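Local coordinates for glycosylation Associate Protein 3 (PDB 6OYC) that forms part of the Gap1-Gap2-Gap3 complex of Streptococcus agalactiae and probably assists glycosylation and accessory-Sec secretion, perhaps by binding sugars, at residues L43-S48 / T120-N125; Y6-D11 / F133-L138; F85-F90 / V98-L103; T68-S73 / I108-P113. One frame throughout, in Å; residues are numbered along the deposited sequence.

Contact 1. Residues L43-S48 / T120-N125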
# COMPACT_ATOMS: atom_id res chain seq x y z
N LEU C 43 -2.24 13.78 -17.83
CA LEU C 43 -1.10 13.85 -16.92
C LEU C 43 -0.36 12.53 -16.84
O LEU C 43 0.85 12.51 -16.58
CB LEU C 43 -1.55 14.24 -15.51
CG LEU C 43 -2.27 15.57 -15.34
CD1 LEU C 43 -3.12 15.52 -14.09
CD2 LEU C 43 -1.27 16.73 -15.28
N TYR C 44 -1.08 11.42 -17.02
CA TYR C 44 -0.48 10.11 -16.87
C TYR C 44 -1.45 9.06 -17.40
O TYR C 44 -2.66 9.19 -17.23
CB TYR C 44 -0.13 9.82 -15.39
CG TYR C 44 0.72 8.60 -15.28
CD1 TYR C 44 2.06 8.63 -15.63
CD2 TYR C 44 0.16 7.38 -14.89
CE1 TYR C 44 2.84 7.50 -15.57
CE2 TYR C 44 0.94 6.24 -14.82
CZ TYR C 44 2.29 6.30 -15.15
OH TYR C 44 3.07 5.17 -15.10
N THR C 45 -0.90 8.02 -18.03
CA THR C 45 -1.70 6.92 -18.56
C THR C 45 -1.10 5.59 -18.14
O THR C 45 0.09 5.33 -18.37
CB THR C 45 -1.81 7.00 -20.09
OG1 THR C 45 -2.60 8.14 -20.44
CG2 THR C 45 -2.52 5.75 -20.65
N TRP C 46 -1.93 4.74 -17.54
CA TRP C 46 -1.65 3.35 -17.24
C TRP C 46 -2.19 2.45 -18.35
O TRP C 46 -3.18 2.78 -19.00
CB TRP C 46 -2.29 2.94 -15.91
CG TRP C 46 -1.83 3.69 -14.71
CD1 TRP C 46 -0.84 3.32 -13.85
CD2 TRP C 46 -2.38 4.91 -14.18
NE1 TRP C 46 -0.71 4.24 -12.84
CE2 TRP C 46 -1.65 5.22 -13.01
CE3 TRP C 46 -3.40 5.77 -14.60
CZ2 TRP C 46 -1.91 6.36 -12.25
CZ3 TRP C 46 -3.66 6.90 -13.83
CH2 TRP C 46 -2.92 7.19 -12.67
N SER C 47 -1.57 1.28 -18.52
CA SER C 47 -1.96 0.43 -19.64
C SER C 47 -2.02 -1.04 -19.23
O SER C 47 -1.23 -1.51 -18.40
CB SER C 47 -1.00 0.60 -20.83
OG SER C 47 -1.40 -0.27 -21.87
N SER C 48 -2.96 -1.77 -19.84
CA SER C 48 -3.15 -3.20 -19.60
C SER C 48 -2.27 -4.08 -20.49
O SER C 48 -2.30 -5.31 -20.32
CB SER C 48 -4.63 -3.58 -19.78
OG SER C 48 -4.99 -3.93 -21.11
N THR C 120 -6.81 1.36 -21.13
CA THR C 120 -5.91 2.30 -20.48
C THR C 120 -6.70 3.09 -19.46
O THR C 120 -7.92 3.22 -19.56
CB THR C 120 -5.28 3.29 -21.47
OG1 THR C 120 -6.32 4.10 -22.02
CG2 THR C 120 -4.52 2.56 -22.60
N ILE C 121 -6.00 3.67 -18.49
CA ILE C 121 -6.61 4.60 -17.55
C ILE C 121 -5.75 5.84 -17.52
O ILE C 121 -4.53 5.74 -17.40
CB ILE C 121 -6.76 3.99 -16.14
CG1 ILE C 121 -7.62 2.73 -16.20
CG2 ILE C 121 -7.36 5.00 -15.22
CD1 ILE C 121 -7.67 1.92 -14.89
N SER C 122 -6.38 7.01 -17.66
CA SER C 122 -5.67 8.28 -17.75
C SER C 122 -6.15 9.24 -16.68
O SER C 122 -7.35 9.43 -16.50
CB SER C 122 -5.85 8.91 -19.13
OG SER C 122 -5.15 8.18 -20.11
N LEU C 123 -5.19 9.84 -15.98
CA LEU C 123 -5.45 10.98 -15.12
C LEU C 123 -5.51 12.23 -15.99
O LEU C 123 -4.58 12.49 -16.76
CB LEU C 123 -4.34 11.11 -14.08
CG LEU C 123 -4.58 11.64 -12.68
CD1 LEU C 123 -5.57 10.74 -11.95
CD2 LEU C 123 -3.23 11.69 -11.92
N ILE C 124 -6.59 12.99 -15.88
CA ILE C 124 -6.77 14.17 -16.73
C ILE C 124 -7.00 15.40 -15.86
O ILE C 124 -7.88 15.41 -14.99
CB ILE C 124 -7.92 13.97 -17.72
CG1 ILE C 124 -7.64 12.73 -18.58
CG2 ILE C 124 -8.06 15.19 -18.60
CD1 ILE C 124 -8.67 12.46 -19.62
N ASN C 125 -6.18 16.43 -16.09
CA ASN C 125 -6.28 17.71 -15.40
C ASN C 125 -7.24 18.62 -16.16
O ASN C 125 -7.04 18.86 -17.36
CB ASN C 125 -4.91 18.37 -15.27
CG ASN C 125 -4.94 19.65 -14.44
OD1 ASN C 125 -5.71 19.77 -13.49
ND2 ASN C 125 -4.11 20.62 -14.81

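Contact 2. Residues Y6-D11 / F133-L138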
# COMPACT_ATOMS: atom_id res chain seq x y z
N TYR C 6 -3.84 -1.75 -6.62
CA TYR C 6 -3.56 -0.37 -6.28
C TYR C 6 -2.57 0.15 -7.31
O TYR C 6 -1.56 -0.50 -7.60
CB TYR C 6 -3.02 -0.23 -4.86
CG TYR C 6 -4.07 -0.49 -3.77
CD1 TYR C 6 -4.39 -1.79 -3.38
CD2 TYR C 6 -4.71 0.57 -3.12
CE1 TYR C 6 -5.34 -2.02 -2.36
CE2 TYR C 6 -5.67 0.35 -2.11
CZ TYR C 6 -5.97 -0.95 -1.74
OH TYR C 6 -6.91 -1.19 -0.75
N ILE C 7 -2.88 1.31 -7.88
CA ILE C 7 -2.26 1.78 -9.10
C ILE C 7 -1.70 3.17 -8.84
O ILE C 7 -2.44 4.07 -8.42
CB ILE C 7 -3.30 1.78 -10.25
CG1 ILE C 7 -3.61 0.34 -10.67
CG2 ILE C 7 -2.82 2.53 -11.40
CD1 ILE C 7 -5.08 0.18 -11.14
N TYR C 8 -0.41 3.35 -9.11
CA TYR C 8 0.35 4.51 -8.68
C TYR C 8 0.90 5.28 -9.87
O TYR C 8 1.19 4.71 -10.93
CB TYR C 8 1.50 4.07 -7.75
CG TYR C 8 1.00 3.43 -6.48
CD1 TYR C 8 0.70 4.20 -5.37
CD2 TYR C 8 0.82 2.06 -6.40
CE1 TYR C 8 0.23 3.62 -4.20
CE2 TYR C 8 0.36 1.47 -5.24
CZ TYR C 8 0.06 2.25 -4.15
OH TYR C 8 -0.41 1.64 -2.99
N TRP C 9 1.06 6.59 -9.68
CA TRP C 9 1.61 7.46 -10.72
C TRP C 9 3.13 7.33 -10.74
O TRP C 9 3.80 7.66 -9.75
CB TRP C 9 1.17 8.90 -10.48
CG TRP C 9 1.65 9.93 -11.47
CD1 TRP C 9 2.63 9.78 -12.42
CD2 TRP C 9 1.18 11.27 -11.60
NE1 TRP C 9 2.79 10.94 -13.12
CE2 TRP C 9 1.90 11.87 -12.65
CE3 TRP C 9 0.20 12.03 -10.94
CZ2 TRP C 9 1.70 13.19 -13.04
CZ3 TRP C 9 0.00 13.34 -11.33
CH2 TRP C 9 0.75 13.91 -12.38
N ASP C 10 3.67 6.84 -11.85
CA ASP C 10 5.10 6.74 -12.07
C ASP C 10 5.62 7.92 -12.91
O ASP C 10 4.90 8.47 -13.74
CB ASP C 10 5.41 5.42 -12.76
CG ASP C 10 6.80 4.96 -12.50
OD1 ASP C 10 7.71 5.41 -13.22
OD2 ASP C 10 6.98 4.15 -11.57
N ASP C 11 6.87 8.31 -12.69
CA ASP C 11 7.38 9.50 -13.36
C ASP C 11 7.93 9.24 -14.75
O ASP C 11 8.29 10.20 -15.45
CB ASP C 11 8.47 10.18 -12.54
CG ASP C 11 9.48 9.21 -12.02
OD1 ASP C 11 9.18 7.99 -12.04
OD2 ASP C 11 10.58 9.66 -11.61
N PHE C 133 -1.90 13.52 -5.77
CA PHE C 133 -2.43 12.24 -6.20
C PHE C 133 -1.77 11.12 -5.40
O PHE C 133 -0.54 11.09 -5.26
CB PHE C 133 -2.20 12.03 -7.69
CG PHE C 133 -2.57 10.65 -8.17
CD1 PHE C 133 -3.88 10.34 -8.49
CD2 PHE C 133 -1.59 9.66 -8.29
CE1 PHE C 133 -4.22 9.06 -8.92
CE2 PHE C 133 -1.92 8.39 -8.72
CZ PHE C 133 -3.23 8.09 -9.04
N HIS C 134 -2.59 10.20 -4.90
CA HIS C 134 -2.08 9.05 -4.15
C HIS C 134 -2.12 7.78 -4.97
O HIS C 134 -1.08 7.15 -5.19
CB HIS C 134 -2.87 8.87 -2.84
CG HIS C 134 -2.79 10.05 -1.93
ND1 HIS C 134 -1.60 10.49 -1.40
CD2 HIS C 134 -3.74 10.91 -1.50
CE1 HIS C 134 -1.82 11.56 -0.66
NE2 HIS C 134 -3.11 11.84 -0.71
N TYR C 135 -3.30 7.38 -5.44
CA TYR C 135 -3.42 6.13 -6.18
C TYR C 135 -4.83 6.00 -6.74
O TYR C 135 -5.75 6.74 -6.39
CB TYR C 135 -3.09 4.92 -5.31
CG TYR C 135 -3.94 4.75 -4.07
CD1 TYR C 135 -5.25 4.29 -4.15
CD2 TYR C 135 -3.42 5.04 -2.80
CE1 TYR C 135 -6.03 4.12 -3.00
CE2 TYR C 135 -4.19 4.87 -1.65
CZ TYR C 135 -5.49 4.42 -1.75
OH TYR C 135 -6.25 4.26 -0.61
N LEU C 136 -4.97 5.03 -7.63
CA LEU C 136 -6.27 4.53 -8.02
C LEU C 136 -6.39 3.11 -7.49
O LEU C 136 -5.38 2.41 -7.33
CB LEU C 136 -6.45 4.54 -9.54
CG LEU C 136 -6.27 5.86 -10.30
CD1 LEU C 136 -6.47 5.60 -11.77
CD2 LEU C 136 -7.24 6.93 -9.85
N LYS C 137 -7.63 2.69 -7.21
CA LYS C 137 -7.93 1.33 -6.80
C LYS C 137 -8.94 0.72 -7.75
O LYS C 137 -10.04 1.26 -7.94
CB LYS C 137 -8.45 1.28 -5.36
CG LYS C 137 -8.62 -0.12 -4.79
CD LYS C 137 -8.99 -0.04 -3.31
CE LYS C 137 -9.41 -1.38 -2.76
NZ LYS C 137 -10.03 -1.24 -1.41
N LEU C 138 -8.57 -0.41 -8.34
CA LEU C 138 -9.40 -1.14 -9.29
C LEU C 138 -9.65 -2.54 -8.72
O LEU C 138 -8.70 -3.29 -8.46
CB LEU C 138 -8.70 -1.22 -10.65
CG LEU C 138 -9.35 -2.04 -11.75
CD1 LEU C 138 -10.67 -1.38 -12.16
CD2 LEU C 138 -8.39 -2.14 -12.93
O HOH W 1 0.83 7.80 -7.18

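Contact 3. Residues F85-F90 / V98-L103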
# COMPACT_ATOMS: atom_id res chain seq x y z
N PHE C 85 -10.05 14.39 -13.08
CA PHE C 85 -10.88 13.23 -13.34
C PHE C 85 -10.07 12.12 -14.03
O PHE C 85 -8.89 12.27 -14.36
CB PHE C 85 -12.14 13.60 -14.14
CG PHE C 85 -11.87 14.08 -15.54
CD1 PHE C 85 -11.65 15.44 -15.79
CD2 PHE C 85 -11.88 13.20 -16.61
CE1 PHE C 85 -11.41 15.89 -17.09
CE2 PHE C 85 -11.64 13.64 -17.90
CZ PHE C 85 -11.41 15.00 -18.15
N VAL C 86 -10.74 10.98 -14.20
CA VAL C 86 -10.11 9.75 -14.64
C VAL C 86 -10.92 9.17 -15.79
O VAL C 86 -12.14 9.02 -15.69
CB VAL C 86 -9.97 8.73 -13.49
CG1 VAL C 86 -9.35 7.44 -13.98
CG2 VAL C 86 -9.12 9.29 -12.37
N ARG C 87 -10.24 8.85 -16.88
CA ARG C 87 -10.84 8.26 -18.06
C ARG C 87 -10.28 6.86 -18.25
O ARG C 87 -9.07 6.67 -18.42
CB ARG C 87 -10.55 9.13 -19.28
CG ARG C 87 -11.14 8.63 -20.58
CD ARG C 87 -11.05 9.74 -21.66
NE ARG C 87 -11.15 9.21 -23.02
CZ ARG C 87 -11.92 9.72 -23.99
NH1 ARG C 87 -12.66 10.80 -23.75
NH2 ARG C 87 -11.92 9.16 -25.19
N ILE C 88 -11.17 5.87 -18.22
CA ILE C 88 -10.84 4.51 -18.63
C ILE C 88 -11.35 4.32 -20.04
O ILE C 88 -12.53 4.59 -20.33
CB ILE C 88 -11.41 3.47 -17.66
CG1 ILE C 88 -11.08 2.05 -18.12
CG2 ILE C 88 -12.91 3.62 -17.46
CD1 ILE C 88 -11.24 1.03 -16.99
N GLU C 89 -10.47 3.87 -20.94
CA GLU C 89 -10.81 3.71 -22.35
C GLU C 89 -10.48 2.30 -22.80
O GLU C 89 -9.44 1.75 -22.43
CB GLU C 89 -10.07 4.73 -23.23
CG GLU C 89 -10.57 4.76 -24.67
CD GLU C 89 -10.40 6.13 -25.33
OE1 GLU C 89 -9.83 7.05 -24.72
OE2 GLU C 89 -10.83 6.27 -26.49
N PHE C 90 -11.36 1.71 -23.62
CA PHE C 90 -11.22 0.35 -24.09
C PHE C 90 -10.87 0.33 -25.58
O PHE C 90 -11.32 1.19 -26.35
CB PHE C 90 -12.51 -0.44 -23.81
CG PHE C 90 -13.02 -0.25 -22.38
CD1 PHE C 90 -12.36 -0.82 -21.30
CD2 PHE C 90 -14.14 0.53 -22.13
CE1 PHE C 90 -12.82 -0.62 -19.98
CE2 PHE C 90 -14.61 0.72 -20.82
CZ PHE C 90 -13.94 0.15 -19.75
N VAL C 98 -13.16 1.44 -28.40
CA VAL C 98 -14.50 0.87 -28.47
C VAL C 98 -15.36 1.28 -27.28
O VAL C 98 -16.48 0.79 -27.13
CB VAL C 98 -14.46 -0.67 -28.62
CG1 VAL C 98 -13.85 -1.04 -29.96
CG2 VAL C 98 -13.73 -1.34 -27.44
N GLY C 99 -14.88 2.20 -26.46
CA GLY C 99 -15.70 2.80 -25.43
C GLY C 99 -14.84 3.53 -24.42
O GLY C 99 -13.61 3.39 -24.40
N PHE C 100 -15.50 4.31 -23.57
CA PHE C 100 -14.84 4.86 -22.40
C PHE C 100 -15.87 5.23 -21.34
O PHE C 100 -17.07 5.27 -21.61
CB PHE C 100 -13.95 6.06 -22.77
CG PHE C 100 -14.68 7.37 -22.89
CD1 PHE C 100 -15.26 7.76 -24.09
CD2 PHE C 100 -14.74 8.25 -21.82
CE1 PHE C 100 -15.92 8.99 -24.21
CE2 PHE C 100 -15.39 9.48 -21.92
CZ PHE C 100 -15.98 9.85 -23.11
N GLU C 101 -15.36 5.49 -20.13
CA GLU C 101 -16.14 5.95 -18.99
C GLU C 101 -15.29 6.91 -18.16
O GLU C 101 -14.05 6.86 -18.21
CB GLU C 101 -16.64 4.79 -18.12
CG GLU C 101 -17.41 3.69 -18.88
CD GLU C 101 -18.77 4.17 -19.46
OE1 GLU C 101 -19.36 3.45 -20.29
OE2 GLU C 101 -19.26 5.24 -19.06
N LEU C 102 -15.95 7.78 -17.39
CA LEU C 102 -15.29 8.82 -16.63
C LEU C 102 -15.58 8.71 -15.14
O LEU C 102 -16.72 8.50 -14.72
CB LEU C 102 -15.71 10.22 -17.08
CG LEU C 102 -15.33 10.65 -18.49
CD1 LEU C 102 -15.71 12.12 -18.70
CD2 LEU C 102 -13.85 10.40 -18.75
N LEU C 103 -14.54 8.89 -14.35
CA LEU C 103 -14.63 8.98 -12.90
C LEU C 103 -14.34 10.43 -12.52
O LEU C 103 -13.25 10.93 -12.79
CB LEU C 103 -13.67 8.00 -12.25
CG LEU C 103 -13.13 8.23 -10.84
CD1 LEU C 103 -14.27 8.25 -9.88
CD2 LEU C 103 -12.17 7.10 -10.50

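Contact 4. Residues T68-S73 / I108-P113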
# COMPACT_ATOMS: atom_id res chain seq x y z
N THR C 68 -17.58 -8.74 -16.60
CA THR C 68 -17.48 -8.61 -15.15
C THR C 68 -17.57 -7.14 -14.75
O THR C 68 -17.23 -6.24 -15.52
CB THR C 68 -16.16 -9.25 -14.68
OG1 THR C 68 -16.25 -10.67 -14.88
CG2 THR C 68 -15.83 -8.96 -13.19
N ARG C 69 -18.12 -6.90 -13.55
CA ARG C 69 -18.21 -5.55 -13.01
C ARG C 69 -16.95 -5.21 -12.23
O ARG C 69 -16.45 -6.04 -11.47
CB ARG C 69 -19.41 -5.41 -12.06
CG ARG C 69 -20.78 -5.58 -12.69
CD ARG C 69 -21.90 -5.21 -11.69
NE ARG C 69 -21.84 -5.98 -10.45
CZ ARG C 69 -22.30 -7.22 -10.31
NH1 ARG C 69 -22.85 -7.84 -11.34
NH2 ARG C 69 -22.20 -7.85 -9.14
N TYR C 70 -16.48 -3.98 -12.37
CA TYR C 70 -15.35 -3.52 -11.59
C TYR C 70 -15.62 -2.14 -11.01
O TYR C 70 -16.40 -1.34 -11.55
CB TYR C 70 -14.06 -3.50 -12.42
CG TYR C 70 -13.66 -4.85 -12.96
CD1 TYR C 70 -12.81 -5.69 -12.24
CD2 TYR C 70 -14.13 -5.29 -14.20
CE1 TYR C 70 -12.43 -6.94 -12.75
CE2 TYR C 70 -13.77 -6.52 -14.71
CZ TYR C 70 -12.92 -7.34 -13.99
OH TYR C 70 -12.58 -8.56 -14.52
N SER C 71 -14.96 -1.87 -9.90
CA SER C 71 -14.97 -0.57 -9.24
C SER C 71 -13.62 0.11 -9.42
O SER C 71 -12.56 -0.49 -9.20
CB SER C 71 -15.26 -0.74 -7.75
OG SER C 71 -15.12 0.51 -7.09
N LEU C 72 -13.65 1.38 -9.82
CA LEU C 72 -12.45 2.21 -9.91
C LEU C 72 -12.63 3.40 -8.99
O LEU C 72 -13.63 4.11 -9.07
CB LEU C 72 -12.20 2.68 -11.33
CG LEU C 72 -10.92 3.50 -11.56
CD1 LEU C 72 -9.69 2.61 -11.37
CD2 LEU C 72 -10.96 4.10 -12.95
N SER C 73 -11.65 3.60 -8.11
CA SER C 73 -11.69 4.65 -7.10
C SER C 73 -10.47 5.54 -7.25
O SER C 73 -9.38 5.06 -7.56
CB SER C 73 -11.72 4.06 -5.68
OG SER C 73 -12.75 3.11 -5.58
N ILE C 108 -16.46 4.70 -9.52
CA ILE C 108 -17.45 4.28 -10.50
C ILE C 108 -17.42 2.76 -10.56
O ILE C 108 -16.46 2.11 -10.13
CB ILE C 108 -17.23 4.86 -11.93
CG1 ILE C 108 -15.87 4.43 -12.49
CG2 ILE C 108 -17.38 6.38 -11.94
CD1 ILE C 108 -15.64 4.91 -13.93
N ILE C 109 -18.50 2.20 -11.07
CA ILE C 109 -18.57 0.79 -11.37
C ILE C 109 -18.88 0.67 -12.85
O ILE C 109 -19.81 1.32 -13.34
CB ILE C 109 -19.62 0.08 -10.51
CG1 ILE C 109 -19.21 0.18 -9.03
CG2 ILE C 109 -19.75 -1.39 -10.92
CD1 ILE C 109 -20.11 -0.60 -8.09
N PHE C 110 -18.10 -0.14 -13.55
CA PHE C 110 -18.29 -0.32 -14.98
C PHE C 110 -18.21 -1.81 -15.27
O PHE C 110 -17.64 -2.58 -14.48
CB PHE C 110 -17.23 0.42 -15.78
CG PHE C 110 -15.82 -0.12 -15.58
CD1 PHE C 110 -15.04 0.31 -14.51
CD2 PHE C 110 -15.30 -1.08 -16.44
CE1 PHE C 110 -13.76 -0.19 -14.31
CE2 PHE C 110 -14.02 -1.59 -16.25
CZ PHE C 110 -13.25 -1.15 -15.18
N ILE C 111 -18.76 -2.21 -16.41
CA ILE C 111 -18.58 -3.55 -16.94
C ILE C 111 -17.46 -3.52 -17.97
O ILE C 111 -17.47 -2.68 -18.87
CB ILE C 111 -19.88 -4.09 -17.55
CG1 ILE C 111 -20.79 -4.61 -16.42
CG2 ILE C 111 -19.58 -5.18 -18.55
CD1 ILE C 111 -22.24 -4.48 -16.75
N TYR C 112 -16.48 -4.40 -17.82
CA TYR C 112 -15.45 -4.53 -18.84
C TYR C 112 -16.12 -5.04 -20.11
O TYR C 112 -16.66 -6.15 -20.11
CB TYR C 112 -14.35 -5.49 -18.38
CG TYR C 112 -13.14 -5.53 -19.29
CD1 TYR C 112 -12.33 -4.40 -19.48
CD2 TYR C 112 -12.79 -6.72 -19.95
CE1 TYR C 112 -11.19 -4.47 -20.32
CE2 TYR C 112 -11.66 -6.79 -20.77
CZ TYR C 112 -10.87 -5.66 -20.96
OH TYR C 112 -9.77 -5.75 -21.79
N PRO C 113 -16.13 -4.26 -21.19
CA PRO C 113 -17.04 -4.55 -22.31
C PRO C 113 -16.54 -5.66 -23.21
O PRO C 113 -15.35 -5.98 -23.25
CB PRO C 113 -17.10 -3.22 -23.05
CG PRO C 113 -15.79 -2.59 -22.77
CD PRO C 113 -15.44 -2.98 -21.37

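Contact 1. Residues L43-S48 / T120-N125
The indole of Trp-46 turns an edge to strand 120-125, with Ile-121 O close to the ring plane and 3.0 Å from Trp-46 CE3; Ser-122 N also lies at this edge. Over one face of the indole, near its centre, sits Tyr-44 CD2. The phenol stands across the indole, and in return receives Trp-46 CD1 at its own edge, in plane. Both rings belong to the interior of a beta sandwich, consistent with the galactose-binding-domain-like clan of this family, and strand 41-47, outermost within this chain in a four-stranded antiparallel sheet, pairs with 118-125. The indole is set by CG lying anti to the carbonyl carbon (chi1 -61°). Its CE3 also meets Ile-121 CG2 at 4.1 Å, while Leu-123 and Tyr-44 project from the same inner face. The indole nitrogen is satisfied by Tyr-8 O, and the phenol of Tyr-44 meets the ring of Trp-9, so the inner face is tied to the N-terminal segment. Backbone bonds run in both directions between Trp-46 and Ile-121, with Trp-46 N to Ile-121 O at 2.8 Å, and continue from Leu-123 N to Tyr-44 O and from Leu-43 N to Leu-123 O. At the pairing's end, Leu-43 CD1 packs 3.6 Å from CB of the poorly ordered Asn-125. The opposite face is polar: Thr-45 and Ser-122 form a non-hydrogen-bonded pair whose side chains close the gap. Asn-42 joins them, its ND2 bonding to Thr-45 OG1 and its OD1 to Ser-122 OG, and Thr-45 OG1 and Ser-122 OG share a hydrogen bond of 2.6 Å.

Contact 2. Residues Y6-D11 / F133-L138
Tyr-6, Tyr-135 and Lys-137 lie side by side and point the same way, yet each is turned differently. The ring of Tyr-6 sets its edge against the face of Tyr-135 in a T-shaped pair, planes 74° apart, with Tyr-6 CD2 3.8 Å from Tyr-135 CE1. A face of Tyr-6 is in turn covered by the extended lysine chain: Lys-137 CG makes a CH-pi contact 4.2 Å from the ring centroid of Tyr-6. Beyond it, Lys-137 NZ gives a weak bond to Tyr-6 OH at 3.2 Å; its stronger partner is Tyr-176 OH. Tyr-135, its CG held between N and carbonyl carbon (chi1 58°), also receives Tyr-8 alongside, Tyr-8 CE1 lying 3.7 Å from Tyr-135 CB. On the other face of the sheet Ile-7 stands next to Leu-136, and the backbones of these two residues exchange a pair of hydrogen bonds. Past this point the two chains diverge and a water bridges them, accepting from Trp-9 N and donating to His-134 O. Trp-9 then crosses Phe-133, with Trp-9 CB 3.6 Å from Phe-133 CE2. Strand 130-140 is shared by several partners: 4-7 pairs with it here, 29-33 and 69-78 pair with it too, and His-134 and Tyr-135 together face Asn-75 in a classic beta bulge. Outside the sheet, Tyr-8 OH bonds Lys-172 NZ of helix 171-174.

Contact 3. Residues F85-F90 / V98-L103
The two strands run antiparallel, their axes 4.6 Å apart at closest approach and 167° between directions. Val-86 and Leu-103 exchange two backbone bonds, one of them, Leu-103 N to Val-86 O, nearly straight at 2.8 Å. Ile-88 and Glu-101 exchange another two, and Val-98 N reaches Phe-90 O near the turn. Between them the non-hydrogen-bonded pairs Arg-87/Leu-102 and Glu-89/Phe-100 carry the outer face.

There the guanidinium of Arg-87 lies flat on the ring of Phe-100, planes only 11° apart, in a cation-pi stack with Arg-87 CZ 3.7 Å from the ring centroid of Phe-100. Arg-87 NH1 sits over the middle of the ring. The arginine is extended from CG to NE, its CG anti to the backbone N (chi1 -179°), carrying the charged group diagonally across to Phe-100. A salt bridge to Glu-89, two residues along the same strand, holds it: Arg-87 NE and Arg-87 NH2 both hydrogen-bond Glu-89 OE1, each at 3.0 Å, in the guanidinium plane but from one face of the carboxylate. Glu-89 OE2 also bonds Ser-97 OG. Arg-87 CB touches Leu-102 CD2 at 3.6 Å, and that same methyl lies 4.0 Å from Phe-85 CE2.

The face bearing Val-86, Ile-88 and Leu-103 is largely apolar, the exposed Glu-101 being the exception: Val-86 CB meets Leu-103 CB at 4.0 Å, and both pack on Leu-72 of strand 69-78, Leu-103 also on Ile-108. The whole is a beta hairpin of strands 84-91 and 97-103, the latter outermost within this chain in the four-stranded sheet of the beta sandwich.

Contact 4. Residues T68-S73 / I108-P113
Strands 69-78 and 107-111 form an antiparallel pair in the second sheet of the beta sandwich, their short segments twisted to 148° between directions. Tyr-70 and Phe-110 exchange backbone bonds, Tyr-70 N to Phe-110 O being 2.8 Å, and Leu-72 and Ile-108 do the same; where 107-111 ends, Tyr-112 N still reaches Thr-68 O at 3.0 Å. The inward face carries the aromatic residues. Phe-110 has its CG between the backbone N and the carbonyl carbon (chi1 66°), and this swings the ring beneath Tyr-70, whose CB lies 3.7 Å from Phe-110 CZ in an off-centre CH-pi contact. The two rings meet obliquely, planes 31° apart. Leu-72 CB comes in at the edge of Phe-110, and Leu-72 also packs on Leu-103 and Val-86 of the facing sheet. Tyr-70 OH bonds Arg-65 N, and its ring rests against Leu-138 of strand 130-140. The outer face has Arg-69 beside Ile-111, with Arg-69 CG 3.9 Å from Ile-111 CG1, and Ser-71 paired with Ile-109. Beside the phenol, and on the same side of its plane as Phe-110, Tyr-112 crosses Tyr-70, bringing Tyr-112 CB to 3.9 Å from Tyr-70 CE2.

How the contacts relate
The four contacts illustrate how two antiparallel sheets share one core. Contacts 1 and 3, centres about 9 Å apart, are neighbouring pairings in the four-stranded sheet, where Ser-122 N bonds Arg-87 O at 2.8 Å. Contacts 2 and 4, centres about 17 Å apart, lie in the other sheet, joined by Ser-73 N to Lys-137 O. Between sheets, Ile-88 CD1 of contact 3 reaches Phe-110 CZ of contact 4 at 3.5 Å, and Leu-136 CD2 of contact 2 packs against Val-86 CG2 of contact 3 at 3.9 Å. A glycerol, probably from crystallisation, lies about 4 Å from the side chain of Thr-120 in contact 1.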